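PDB 3EZF: ParA from Salmonella enterica subsp. enterica serovar Newport str. SL317, which probably binds adenine nucleotides to drive partition of a plasmid and, in its ADP-bound state, acts as a DNA-binding transcriptional regulator. Local coordinates for residues Gln232-Arg237 against Gly305-Leu310; Ile152-Gln157 against Glu175-Ala180; Asp70-Asn75 against Ile89-Asp94. All blocks are in the same frame, centred on the assembly; numbering follows the deposited sequence.

Contact 1: residues Gln232-Arg237 against Gly305-Leu310. Unlike the reference sequence in segment 232-237: Gln232 (reference Pro), Tyr233 (reference Ser), Ile235 (reference Val).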
ATOM      1  N   GLN A 232      19.174  10.065 -15.637  1.00 48.01           N
ATOM      2  CA  GLN A 232      18.002   9.892 -14.792  1.00 47.56           C
ATOM      3  C   GLN A 232      18.111   8.890 -13.667  1.00 44.54           C
ATOM      4  O   GLN A 232      17.319   8.937 -12.739  1.00 45.80           O
ATOM      5  CB  GLN A 232      16.787   9.520 -15.636  1.00 47.04           C
ATOM      6  CG  GLN A 232      16.916   8.182 -16.314  1.00 45.89           C
ATOM      7  CD  GLN A 232      15.708   7.837 -17.127  1.00 45.00           C
ATOM      8  OE1 GLN A 232      15.814   7.099 -18.102  1.00 45.85           O
ATOM      9  NE2 GLN A 232      14.542   8.361 -16.730  1.00 44.04           N
ATOM     10  N   TYR A 233      19.074   7.982 -13.738  1.00 45.70           N
ATOM     11  CA  TYR A 233      19.197   6.964 -12.696  1.00 46.52           C
ATOM     12  C   TYR A 233      20.380   7.149 -11.750  1.00 44.94           C
ATOM     13  O   TYR A 233      20.705   6.258 -10.974  1.00 48.92           O
ATOM     14  CB  TYR A 233      19.234   5.560 -13.337  1.00 43.57           C
ATOM     15  CG  TYR A 233      17.986   5.233 -14.143  1.00 46.26           C
ATOM     16  CD1 TYR A 233      18.077   4.632 -15.401  1.00 43.70           C
ATOM     17  CD2 TYR A 233      16.711   5.541 -13.651  1.00 45.09           C
ATOM     18  CE1 TYR A 233      16.933   4.350 -16.147  1.00 44.68           C
ATOM     19  CE2 TYR A 233      15.559   5.260 -14.389  1.00 47.26           C
ATOM     20  CZ  TYR A 233      15.677   4.666 -15.636  1.00 46.82           C
ATOM     21  OH  TYR A 233      14.539   4.395 -16.370  1.00 45.21           O
ATOM     22  N   GLU A 234      21.017   8.312 -11.803  1.00 45.89           N
ATOM     23  CA  GLU A 234      22.147   8.589 -10.932  1.00 44.56           C
ATOM     24  C   GLU A 234      21.888   9.848 -10.125  1.00 44.31           C
ATOM     25  O   GLU A 234      22.760  10.290  -9.376  1.00 44.15           O
ATOM     26  CB  GLU A 234      23.431   8.782 -11.736  1.00 45.20           C
ATOM     27  CG  GLU A 234      23.825   7.607 -12.611  1.00 55.72           C
ATOM     28  CD  GLU A 234      25.180   7.804 -13.307  1.00 59.99           C
ATOM     29  OE1 GLU A 234      25.667   8.953 -13.371  1.00 61.01           O
ATOM     30  OE2 GLU A 234      25.760   6.810 -13.801  1.00 63.54           O
ATOM     31  N   ILE A 235      20.699  10.428 -10.274  1.00 44.67           N
ATOM     32  CA  ILE A 235      20.365  11.651  -9.547  1.00 43.25           C
ATOM     33  C   ILE A 235      20.411  11.470  -8.033  1.00 42.23           C
ATOM     34  O   ILE A 235      21.005  12.281  -7.337  1.00 40.09           O
ATOM     35  CB  ILE A 235      18.962  12.186  -9.903  1.00 41.79           C
ATOM     36  CG1 ILE A 235      18.735  12.164 -11.417  1.00 37.63           C
ATOM     37  CG2 ILE A 235      18.831  13.605  -9.381  1.00 39.79           C
ATOM     38  CD1 ILE A 235      19.794  12.902 -12.208  1.00 39.65           C
ATOM     39  N   LEU A 236      19.786  10.406  -7.530  1.00 44.73           N
ATOM     40  CA  LEU A 236      19.756  10.133  -6.087  1.00 43.72           C
ATOM     41  C   LEU A 236      21.154  10.150  -5.459  1.00 41.15           C
ATOM     42  O   LEU A 236      21.341  10.720  -4.403  1.00 38.29           O
ATOM     43  CB  LEU A 236      19.084   8.771  -5.799  1.00 42.83           C
ATOM     44  CG  LEU A 236      18.424   8.504  -4.432  1.00 40.58           C
ATOM     45  CD1 LEU A 236      18.359   7.009  -4.211  1.00 39.54           C
ATOM     46  CD2 LEU A 236      19.185   9.134  -3.303  1.00 40.25           C
ATOM     47  N   ARG A 237      22.133   9.526  -6.107  1.00 42.30           N
ATOM     48  CA  ARG A 237      23.484   9.483  -5.560  1.00 43.52           C
ATOM     49  C   ARG A 237      24.178  10.827  -5.671  1.00 43.37           C
ATOM     50  O   ARG A 237      24.960  11.195  -4.809  1.00 49.04           O
ATOM     51  CB  ARG A 237      24.341   8.434  -6.291  1.00 48.18           C
ATOM     52  CG  ARG A 237      25.002   7.350  -5.403  1.00 51.28           C
ATOM     53  CD  ARG A 237      26.112   7.815  -4.444  1.00 49.69           C
ATOM     54  NE  ARG A 237      26.313   6.789  -3.405  1.00 57.87           N
ATOM     55  CZ  ARG A 237      27.310   6.748  -2.513  1.00 56.84           C
ATOM     56  NH1 ARG A 237      28.259   7.678  -2.492  1.00 58.21           N
ATOM     57  NH2 ARG A 237      27.353   5.763  -1.625  1.00 52.83           N
ATOM     58  N   GLY A 305      23.968   3.485 -18.861  1.00 54.85           N
ATOM     59  CA  GLY A 305      25.330   3.876 -18.547  1.00 54.66           C
ATOM     60  C   GLY A 305      25.682   3.985 -17.073  1.00 54.80           C
ATOM     61  O   GLY A 305      26.795   4.381 -16.726  1.00 52.29           O
ATOM     62  N   VAL A 306      24.743   3.664 -16.191  1.00 56.36           N
ATOM     63  CA  VAL A 306      25.046   3.721 -14.770  1.00 57.39           C
ATOM     64  C   VAL A 306      25.601   2.365 -14.357  1.00 58.86           C
ATOM     65  O   VAL A 306      25.366   1.356 -15.017  1.00 60.89           O
ATOM     66  CB  VAL A 306      23.803   4.096 -13.914  1.00 53.65           C
ATOM     67  CG1 VAL A 306      22.578   4.148 -14.790  1.00 57.82           C
ATOM     68  CG2 VAL A 306      23.617   3.114 -12.772  1.00 50.92           C
ATOM     69  N   GLU A 307      26.341   2.361 -13.258  1.00 61.65           N
ATOM     70  CA  GLU A 307      26.977   1.165 -12.738  1.00 61.74           C
ATOM     71  C   GLU A 307      26.581   0.917 -11.288  1.00 59.45           C
ATOM     72  O   GLU A 307      27.244   1.382 -10.368  1.00 62.76           O
ATOM     73  CB  GLU A 307      28.492   1.335 -12.838  1.00 68.11           C
ATOM     74  CG  GLU A 307      28.989   2.704 -12.341  1.00 77.99           C
ATOM     75  CD  GLU A 307      28.432   3.875 -13.157  1.00 84.16           C
ATOM     76  OE1 GLU A 307      28.640   3.882 -14.391  1.00 89.75           O
ATOM     77  OE2 GLU A 307      27.792   4.782 -12.570  1.00 80.76           O
ATOM     78  N   PRO A 308      25.507   0.156 -11.063  1.00 56.34           N
ATOM     79  CA  PRO A 308      25.091  -0.105  -9.684  1.00 57.86           C
ATOM     80  C   PRO A 308      26.243  -0.367  -8.712  1.00 55.03           C
ATOM     81  O   PRO A 308      27.267  -0.945  -9.081  1.00 51.46           O
ATOM     82  CB  PRO A 308      24.140  -1.300  -9.821  1.00 57.39           C
ATOM     83  CG  PRO A 308      24.568  -1.950 -11.092  1.00 60.73           C
ATOM     84  CD  PRO A 308      24.845  -0.773 -11.991  1.00 58.15           C
ATOM     85  N   ARG A 309      26.057   0.096  -7.477  1.00 53.39           N
ATOM     86  CA  ARG A 309      27.028  -0.059  -6.400  1.00 52.58           C
ATOM     87  C   ARG A 309      26.667  -1.273  -5.561  1.00 48.94           C
ATOM     88  O   ARG A 309      27.454  -1.716  -4.736  1.00 41.28           O
ATOM     89  CB  ARG A 309      27.000   1.161  -5.483  1.00 55.12           C
ATOM     90  CG  ARG A 309      27.275   2.497  -6.154  1.00 64.98           C
ATOM     91  CD  ARG A 309      26.995   3.658  -5.195  1.00 68.12           C
ATOM     92  NE  ARG A 309      27.521   3.412  -3.844  1.00 72.24           N
ATOM     93  CZ  ARG A 309      28.804   3.497  -3.503  1.00 67.69           C
ATOM     94  NH1 ARG A 309      29.706   3.825  -4.414  1.00 64.14           N
ATOM     95  NH2 ARG A 309      29.184   3.248  -2.257  1.00 59.84           N
ATOM     96  N   LEU A 310      25.455  -1.783  -5.758  1.00 48.57           N
ATOM     97  CA  LEU A 310      24.980  -2.926  -5.000  1.00 49.54           C
ATOM     98  C   LEU A 310      26.100  -3.953  -4.847  1.00 44.92           C
ATOM     99  O   LEU A 310      26.662  -4.400  -5.829  1.00 52.34           O
ATOM    100  CB  LEU A 310      23.769  -3.533  -5.709  1.00 53.40           C
ATOM    101  CG  LEU A 310      22.911  -4.522  -4.924  1.00 54.22           C
ATOM    102  CD1 LEU A 310      22.592  -3.973  -3.542  1.00 53.68           C
ATOM    103  CD2 LEU A 310      21.639  -4.766  -5.716  1.00 56.60           C
TER

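Contact 2: residues Ile152-Gln157 against Glu175-Ala180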
ATOM      1  N   ILE A 152      15.700   8.218   3.706  1.00 35.68           N
ATOM      2  CA  ILE A 152      15.166   8.922   2.549  1.00 34.02           C
ATOM      3  C   ILE A 152      13.940   8.179   2.037  1.00 29.25           C
ATOM      4  O   ILE A 152      14.032   7.063   1.539  1.00 29.11           O
ATOM      5  CB  ILE A 152      16.216   9.009   1.416  1.00 31.49           C
ATOM      6  CG1 ILE A 152      17.357   9.936   1.840  1.00 25.27           C
ATOM      7  CG2 ILE A 152      15.549   9.475   0.130  1.00 24.76           C
ATOM      8  CD1 ILE A 152      18.685   9.619   1.204  1.00 27.46           C
ATOM      9  N   ASP A 153      12.794   8.828   2.157  1.00 32.93           N
ATOM     10  CA  ASP A 153      11.511   8.266   1.740  1.00 41.14           C
ATOM     11  C   ASP A 153      11.216   8.557   0.273  1.00 43.72           C
ATOM     12  O   ASP A 153      10.910   9.698  -0.084  1.00 45.44           O
ATOM     13  CB  ASP A 153      10.400   8.863   2.604  1.00 40.06           C
ATOM     14  CG  ASP A 153       9.087   8.138   2.462  1.00 42.60           C
ATOM     15  OD1 ASP A 153       9.042   7.088   1.785  1.00 41.95           O
ATOM     16  OD2 ASP A 153       8.097   8.625   3.050  1.00 45.91           O
ATOM     17  N   LEU A 154      11.317   7.532  -0.573  1.00 42.54           N
ATOM     18  CA  LEU A 154      11.046   7.682  -2.000  1.00 43.33           C
ATOM     19  C   LEU A 154       9.772   6.906  -2.366  1.00 47.06           C
ATOM     20  O   LEU A 154       9.486   6.640  -3.540  1.00 44.85           O
ATOM     21  CB  LEU A 154      12.223   7.161  -2.824  1.00 41.77           C
ATOM     22  CG  LEU A 154      13.082   8.181  -3.568  1.00 39.42           C
ATOM     23  CD1 LEU A 154      12.194   9.217  -4.212  1.00 37.27           C
ATOM     24  CD2 LEU A 154      14.001   8.861  -2.595  1.00 51.25           C
ATOM     25  N   ASP A 155       9.029   6.519  -1.334  1.00 52.72           N
ATOM     26  CA  ASP A 155       7.775   5.804  -1.511  1.00 54.76           C
ATOM     27  C   ASP A 155       6.666   6.834  -1.672  1.00 58.28           C
ATOM     28  O   ASP A 155       6.491   7.713  -0.822  1.00 53.43           O
ATOM     29  CB  ASP A 155       7.489   4.941  -0.293  1.00 55.18           C
ATOM     30  CG  ASP A 155       6.148   4.264  -0.364  1.00 57.91           C
ATOM     31  OD1 ASP A 155       5.798   3.529   0.594  1.00 61.81           O
ATOM     32  OD2 ASP A 155       5.444   4.468  -1.376  1.00 57.50           O
ATOM     33  N   PRO A 156       5.911   6.751  -2.779  1.00 64.73           N
ATOM     34  CA  PRO A 156       4.815   7.702  -3.021  1.00 66.77           C
ATOM     35  C   PRO A 156       3.821   7.806  -1.850  1.00 70.59           C
ATOM     36  O   PRO A 156       3.363   8.900  -1.509  1.00 68.10           O
ATOM     37  CB  PRO A 156       4.165   7.162  -4.292  1.00 67.45           C
ATOM     38  CG  PRO A 156       5.356   6.540  -5.030  1.00 69.58           C
ATOM     39  CD  PRO A 156       6.086   5.824  -3.919  1.00 65.71           C
ATOM     40  N   GLN A 157       3.504   6.670  -1.225  1.00 73.56           N
ATOM     41  CA  GLN A 157       2.558   6.639  -0.109  1.00 74.77           C
ATOM     42  C   GLN A 157       3.029   7.350   1.145  1.00 74.44           C
ATOM     43  O   GLN A 157       2.230   7.646   2.022  1.00 74.07           O
ATOM     44  CB  GLN A 157       2.185   5.199   0.244  1.00 80.09           C
ATOM     45  CG  GLN A 157       1.104   4.615  -0.652  1.00 85.30           C
ATOM     46  CD  GLN A 157       1.577   4.392  -2.075  1.00 89.73           C
ATOM     47  OE1 GLN A 157       2.078   5.306  -2.732  1.00 90.51           O
ATOM     48  NE2 GLN A 157       1.416   3.167  -2.562  1.00 92.66           N
ATOM     49  N   GLU A 175       9.499  19.820   1.262  1.00 75.40           N
ATOM     50  CA  GLU A 175      10.517  19.277   0.379  1.00 68.51           C
ATOM     51  C   GLU A 175      10.633  17.754   0.379  1.00 65.41           C
ATOM     52  O   GLU A 175      11.273  17.174   1.258  1.00 65.32           O
ATOM     53  CB  GLU A 175      11.870  19.898   0.735  1.00 72.11           C
ATOM     54  CG  GLU A 175      12.957  19.757  -0.329  1.00 71.76           C
ATOM     55  CD  GLU A 175      12.714  20.646  -1.525  1.00 71.15           C
ATOM     56  OE1 GLU A 175      13.651  20.847  -2.332  1.00 69.72           O
ATOM     57  OE2 GLU A 175      11.577  21.141  -1.654  1.00 71.03           O
ATOM     58  N   THR A 176      10.019  17.107  -0.607  1.00 56.62           N
ATOM     59  CA  THR A 176      10.103  15.663  -0.705  1.00 47.51           C
ATOM     60  C   THR A 176      11.429  15.304  -1.370  1.00 48.27           C
ATOM     61  O   THR A 176      12.095  16.158  -1.962  1.00 48.53           O
ATOM     62  CB  THR A 176       8.968  15.079  -1.553  1.00 52.58           C
ATOM     63  OG1 THR A 176       9.076  15.569  -2.894  1.00 53.17           O
ATOM     64  CG2 THR A 176       7.609  15.449  -0.967  1.00 48.39           C
ATOM     65  N   ALA A 177      11.812  14.033  -1.260  1.00 48.20           N
ATOM     66  CA  ALA A 177      13.057  13.532  -1.833  1.00 39.94           C
ATOM     67  C   ALA A 177      13.036  13.642  -3.358  1.00 35.12           C
ATOM     68  O   ALA A 177      14.036  14.011  -3.985  1.00 28.23           O
ATOM     69  CB  ALA A 177      13.271  12.082  -1.406  1.00 38.15           C
ATOM     70  N   ALA A 178      11.893  13.325  -3.952  1.00 31.85           N
ATOM     71  CA  ALA A 178      11.758  13.401  -5.399  1.00 36.63           C
ATOM     72  C   ALA A 178      12.010  14.831  -5.862  1.00 34.17           C
ATOM     73  O   ALA A 178      12.690  15.066  -6.854  1.00 29.08           O
ATOM     74  CB  ALA A 178      10.375  12.944  -5.816  1.00 36.58           C
ATOM     75  N   GLN A 179      11.460  15.780  -5.116  1.00 37.65           N
ATOM     76  CA  GLN A 179      11.617  17.190  -5.424  1.00 37.78           C
ATOM     77  C   GLN A 179      13.054  17.657  -5.175  1.00 37.65           C
ATOM     78  O   GLN A 179      13.639  18.333  -6.027  1.00 35.62           O
ATOM     79  CB  GLN A 179      10.630  18.005  -4.594  1.00 42.53           C
ATOM     80  CG  GLN A 179       9.163  17.720  -4.929  1.00 48.55           C
ATOM     81  CD  GLN A 179       8.190  18.225  -3.861  1.00 53.07           C
ATOM     82  OE1 GLN A 179       6.993  17.927  -3.908  1.00 53.84           O
ATOM     83  NE2 GLN A 179       8.703  18.987  -2.894  1.00 53.09           N
ATOM     84  N   ALA A 180      13.630  17.287  -4.031  1.00 36.12           N
ATOM     85  CA  ALA A 180      15.000  17.680  -3.713  1.00 31.05           C
ATOM     86  C   ALA A 180      15.971  17.238  -4.798  1.00 34.04           C
ATOM     87  O   ALA A 180      16.902  17.966  -5.144  1.00 39.31           O
ATOM     88  CB  ALA A 180      15.411  17.110  -2.398  1.00 30.65           C
TER
HETATM   89  O   HOH W   1      10.095  11.623  -2.145  1.00 52.09           O

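Contact 3: residues Asp70-Asn75 against Ile89-Asp94. Unlike the reference sequence in segment 70-75: Asp70 (reference Gly), Gln73 (reference Glu).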
ATOM      1  N   ASP A  70      35.028  19.082  35.376  1.00 71.17           N
ATOM      2  CA  ASP A  70      35.260  20.217  34.491  1.00 71.86           C
ATOM      3  C   ASP A  70      34.061  20.553  33.600  1.00 69.41           C
ATOM      4  O   ASP A  70      34.176  20.636  32.375  1.00 63.09           O
ATOM      5  CB  ASP A  70      36.500  19.965  33.641  1.00 74.04           C
ATOM      6  CG  ASP A  70      36.271  18.925  32.582  1.00 77.28           C
ATOM      7  OD1 ASP A  70      35.590  17.925  32.886  1.00 78.77           O
ATOM      8  OD2 ASP A  70      36.779  19.105  31.450  1.00 79.75           O
ATOM      9  N   GLY A  71      32.913  20.759  34.243  1.00 69.94           N
ATOM     10  CA  GLY A  71      31.698  21.092  33.527  1.00 69.16           C
ATOM     11  C   GLY A  71      30.843  19.882  33.209  1.00 69.53           C
ATOM     12  O   GLY A  71      30.947  18.836  33.844  1.00 73.49           O
ATOM     13  N   TYR A  72      30.001  20.023  32.199  1.00 68.76           N
ATOM     14  CA  TYR A  72      29.108  18.946  31.787  1.00 67.33           C
ATOM     15  C   TYR A  72      28.139  18.624  32.914  1.00 65.32           C
ATOM     16  O   TYR A  72      28.559  18.393  34.048  1.00 63.43           O
ATOM     17  CB  TYR A  72      29.888  17.679  31.417  1.00 61.09           C
ATOM     18  CG  TYR A  72      29.061  16.723  30.592  1.00 55.52           C
ATOM     19  CD1 TYR A  72      29.284  16.580  29.226  1.00 51.03           C
ATOM     20  CD2 TYR A  72      28.001  16.014  31.164  1.00 52.55           C
ATOM     21  CE1 TYR A  72      28.472  15.762  28.449  1.00 50.03           C
ATOM     22  CE2 TYR A  72      27.185  15.192  30.398  1.00 51.71           C
ATOM     23  CZ  TYR A  72      27.427  15.074  29.039  1.00 50.88           C
ATOM     24  OH  TYR A  72      26.620  14.290  28.259  1.00 49.80           O
ATOM     25  N   GLN A  73      26.852  18.577  32.575  1.00 65.53           N
ATOM     26  CA  GLN A  73      25.773  18.306  33.529  1.00 67.48           C
ATOM     27  C   GLN A  73      24.966  17.100  33.140  1.00 63.74           C
ATOM     28  O   GLN A  73      24.317  17.104  32.091  1.00 64.60           O
ATOM     29  CB  GLN A  73      24.785  19.451  33.534  1.00 74.76           C
ATOM     30  CG  GLN A  73      24.130  19.768  34.836  1.00 82.72           C
ATOM     31  CD  GLN A  73      24.278  21.218  35.060  1.00 89.34           C
ATOM     32  OE1 GLN A  73      25.404  21.707  35.131  1.00 92.79           O
ATOM     33  NE2 GLN A  73      23.165  21.944  35.126  1.00 90.40           N
ATOM     34  N   PHE A  74      24.929  16.100  34.000  1.00 57.94           N
ATOM     35  CA  PHE A  74      24.133  14.938  33.670  1.00 56.43           C
ATOM     36  C   PHE A  74      22.691  15.209  34.108  1.00 55.53           C
ATOM     37  O   PHE A  74      22.434  16.018  35.004  1.00 50.90           O
ATOM     38  CB  PHE A  74      24.689  13.691  34.369  1.00 57.07           C
ATOM     39  CG  PHE A  74      26.075  13.315  33.924  1.00 53.56           C
ATOM     40  CD1 PHE A  74      26.268  12.505  32.814  1.00 54.04           C
ATOM     41  CD2 PHE A  74      27.189  13.803  34.599  1.00 54.49           C
ATOM     42  CE1 PHE A  74      27.551  12.193  32.385  1.00 56.11           C
ATOM     43  CE2 PHE A  74      28.473  13.501  34.180  1.00 51.69           C
ATOM     44  CZ  PHE A  74      28.658  12.695  33.073  1.00 56.30           C
ATOM     45  N   ASN A  75      21.762  14.531  33.449  1.00 54.58           N
ATOM     46  CA  ASN A  75      20.339  14.650  33.722  1.00 58.38           C
ATOM     47  C   ASN A  75      20.020  13.950  35.055  1.00 62.20           C
ATOM     48  O   ASN A  75      20.603  12.909  35.366  1.00 63.15           O
ATOM     49  CB  ASN A  75      19.582  14.003  32.555  1.00 52.77           C
ATOM     50  CG  ASN A  75      18.120  14.314  32.560  1.00 49.89           C
ATOM     51  OD1 ASN A  75      17.728  15.472  32.552  1.00 50.82           O
ATOM     52  ND2 ASN A  75      17.296  13.280  32.562  1.00 52.27           N
ATOM     53  N   ILE A  89      20.524   9.357  26.308  1.00 45.23           N
ATOM     54  CA  ILE A  89      21.252   8.692  25.242  1.00 41.70           C
ATOM     55  C   ILE A  89      22.520   9.481  24.932  1.00 42.64           C
ATOM     56  O   ILE A  89      23.538   8.894  24.562  1.00 45.29           O
ATOM     57  CB  ILE A  89      20.407   8.595  23.932  1.00 42.83           C
ATOM     58  CG1 ILE A  89      19.149   7.746  24.157  1.00 39.39           C
ATOM     59  CG2 ILE A  89      21.258   8.006  22.806  1.00 38.71           C
ATOM     60  CD1 ILE A  89      19.435   6.309  24.447  1.00 46.80           C
ATOM     61  N   GLN A  90      22.470  10.805  25.083  1.00 40.64           N
ATOM     62  CA  GLN A  90      23.645  11.638  24.791  1.00 42.05           C
ATOM     63  C   GLN A  90      24.660  11.574  25.898  1.00 39.42           C
ATOM     64  O   GLN A  90      25.860  11.547  25.638  1.00 39.07           O
ATOM     65  CB  GLN A  90      23.272  13.108  24.558  1.00 44.39           C
ATOM     66  CG  GLN A  90      23.393  13.571  23.099  1.00 45.02           C
ATOM     67  CD  GLN A  90      24.775  13.365  22.503  1.00 43.90           C
ATOM     68  OE1 GLN A  90      24.904  12.997  21.338  1.00 47.75           O
ATOM     69  NE2 GLN A  90      25.805  13.611  23.286  1.00 41.69           N
ATOM     70  N   ASN A  91      24.175  11.580  27.134  1.00 41.62           N
ATOM     71  CA  ASN A  91      25.049  11.480  28.301  1.00 45.23           C
ATOM     72  C   ASN A  91      25.895  10.200  28.175  1.00 44.61           C
ATOM     73  O   ASN A  91      27.126  10.241  28.306  1.00 38.74           O
ATOM     74  CB  ASN A  91      24.209  11.436  29.581  1.00 47.80           C
ATOM     75  CG  ASN A  91      23.436  12.724  29.817  1.00 51.11           C
ATOM     76  OD1 ASN A  91      22.665  12.842  30.777  1.00 51.14           O
ATOM     77  ND2 ASN A  91      23.639  13.696  28.942  1.00 56.20           N
ATOM     78  N   VAL A  92      25.218   9.079  27.909  1.00 39.54           N
ATOM     79  CA  VAL A  92      25.862   7.787  27.727  1.00 41.21           C
ATOM     80  C   VAL A  92      26.887   7.844  26.587  1.00 45.25           C
ATOM     81  O   VAL A  92      28.009   7.338  26.720  1.00 45.79           O
ATOM     82  CB  VAL A  92      24.826   6.686  27.401  1.00 42.77           C
ATOM     83  CG1 VAL A  92      25.536   5.345  27.120  1.00 36.59           C
ATOM     84  CG2 VAL A  92      23.858   6.540  28.562  1.00 39.27           C
ATOM     85  N   ILE A  93      26.494   8.438  25.461  1.00 42.81           N
ATOM     86  CA  ILE A  93      27.390   8.567  24.320  1.00 42.69           C
ATOM     87  C   ILE A  93      28.580   9.432  24.685  1.00 44.40           C
ATOM     88  O   ILE A  93      29.701   9.174  24.255  1.00 47.98           O
ATOM     89  CB  ILE A  93      26.678   9.208  23.131  1.00 43.81           C
ATOM     90  CG1 ILE A  93      25.618   8.240  22.609  1.00 42.66           C
ATOM     91  CG2 ILE A  93      27.691   9.596  22.052  1.00 42.12           C
ATOM     92  CD1 ILE A  93      24.694   8.839  21.586  1.00 38.21           C
ATOM     93  N   ASP A  94      28.340  10.464  25.482  1.00 46.60           N
ATOM     94  CA  ASP A  94      29.426  11.335  25.890  1.00 51.61           C
ATOM     95  C   ASP A  94      30.375  10.653  26.881  1.00 54.95           C
ATOM     96  O   ASP A  94      31.561  10.996  26.945  1.00 58.10           O
ATOM     97  CB  ASP A  94      28.874  12.641  26.470  1.00 51.72           C
ATOM     98  CG  ASP A  94      28.329  13.572  25.395  1.00 49.87           C
ATOM     99  OD1 ASP A  94      28.849  13.565  24.256  1.00 49.61           O
ATOM    100  OD2 ASP A  94      27.388  14.324  25.694  1.00 53.36           O
TER

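Contact 1: residues Gln232-Arg237 against Gly305-Leu310
Residues 232-237 enter helix 235-241 beside the irregular run 305-310, and the two backbones diverge: CA of Glu234 lies 6.8 Å from CA of Val306, while CA of Arg237 is 10.2 Å from CA of Arg309. No hydrogen bond joins them, so the contact rests on side chains laid against each other. Glu234, at the N-cap position of its helix, runs alongside Val306, the two side chains passing in opposite directions. Its CG is tucked beside the backbone N (chi1 -58°) and the chain beyond is extended; CG of Glu234 comes 3.7 Å from CB of Val306. The CG1 branch of Val306 packs 3.9 Å from CB of Tyr233, whose ring leads off elsewhere. Glu307 approaches across the end of Glu234, its carboxylate turned 63° from the other. The modelled OE2 atoms of Glu234 and Glu307 are 3.1 Å apart with no hydrogen bond between them, a detail not to be pressed at 2.8 Å resolution.

The two arginines form the second patch. Their guanidinium groups lie face against face, inclined by 42°, without hydrogen bonding to each other; CZ of Arg237 is 3.7 Å from CZ of Arg309. Each has its own counter-charge, Arg237 in Asp242 and Arg309 in Asp271, which would probably offset the gathered positive charge. A sulfate ion about 5 Å from the Arg309 side chain probably comes from the crystallisation liquor. Nearby, Pro308 packs on Tyr7 of the second subunit.

Gly305 ends helix 294-303 in a Schellman motif, after which the chain runs on to strand 312-317. Leu301 of that helix touches Tyr233 and Val306, and helix 261-267 meets Tyr233 through Leu264.

Contact 2: residues Ile152-Gln157 against Glu175-Ala180
The apolar part of this contact converges on one methyl group. CB of Ala177, in the first turn of helix 177-182, lies 3.5 Å from CD2 of Leu154 and 3.8 Å from CG2 of Ile152. Ile152 presents that methyl by holding CG2 anti to its own backbone N, with CG1 beside that N. The other branch of Leu154 reaches along the helix start, its CD1 standing 4.4 Å from CB of Ala178. With alanines on the helix side, the helix can come close to residues 152-154.

The polar link is made by one water. It donates to O of Asp153 at 2.9 Å and accepts from N of Ala178 at 3.1 Å, joining that carbonyl to an amide in the first helical turn. Thr176 caps that turn, OG1 accepting from N of Gln179, and the same hydroxyl also bonds to Asp212.

Within 152-157, two successive Asx turns shape the chain: OD1 of Asp153 takes N of Asp155 and OD2 of Asp155 takes N of Gln157 (2.9 Å), both from above the carboxylate planes. OD2 of Asp153 bonds to the Thr161 hydroxyl. The sequence Asp-Leu-Asp-Pro-Gln is consistent with the Walker A' motif of ParA-type ATPases.

Strand 149-153 runs in the parallel sheet between 250-254 and 203-206. Ile206 of the latter touches both Ile152 and Ala177, while helix 212-216 reaches Ala178 through Asp212.

Contact 3: residues Asp70-Asn75 against Ile89-Asp94
Hydrogen bonds carry most of this contact, and they centre on Tyr72 and Asn91. The Tyr72 hydroxyl donates to OD2 of Asp94 at 2.7 Å; OD2 sits at the edge of the Tyr72 ring, in its plane, and accepts through its anti lone pair, while ring and carboxylate are nearly perpendicular (84°). The same hydroxyl receives a weak bond from ND2 of Asn91. Tyr72 reaches both because CG stands anti to the backbone N (chi1 -162°), sending the ring out to two residues one helical turn apart. The opposite end of the Asn91 amide grips backbone: its OD1 accepts from N of Asn75 at 3.3 Å in a nearly straight bond (168°), and also from Thr88 N, just before helix 89-98. One buried side chain thus fixes the loop and the helix start together.

Apolar contact is slighter. The Phe74 ring offers its edge to Asn91, with CD1 of Phe74 4.0 Å from CB of Asn91, and CE2 of Tyr72, from the same segment, lies 3.6 Å above one face of the Phe74 ring, toward its rim. Ile64 and Met67 of helix 57-69 also pack on Phe74.

Asn75 bonds to Ala86 through both backbone and side chain, closing the base of the excursion between them. A helix followed by such an excursion is consistent with the wing of a winged helix-turn-helix DNA-binding domain.

In the fold
From the N terminus the chain first meets contact 3, which closes the short excursion between helix 57-69 and helix 89-98 inside the DNA-binding domain. Contact 2 follows in the ATPase-like domain, fastening strand 149-153 to helix 177-182 across a connection partly unmodelled and otherwise irregular. Contact 1 comes last and spans the longest path, from the start of helix 235-241 through two strands of the parallel sheet to the approach of its edge strand 312-317. The three lie in series, neither nested nor crossed. Contacts 1 and 2 share a domain, their centres about 17 Å apart, and both touch the second subunit; contact 3 lies about 41 Å, centre to centre, from contact 1.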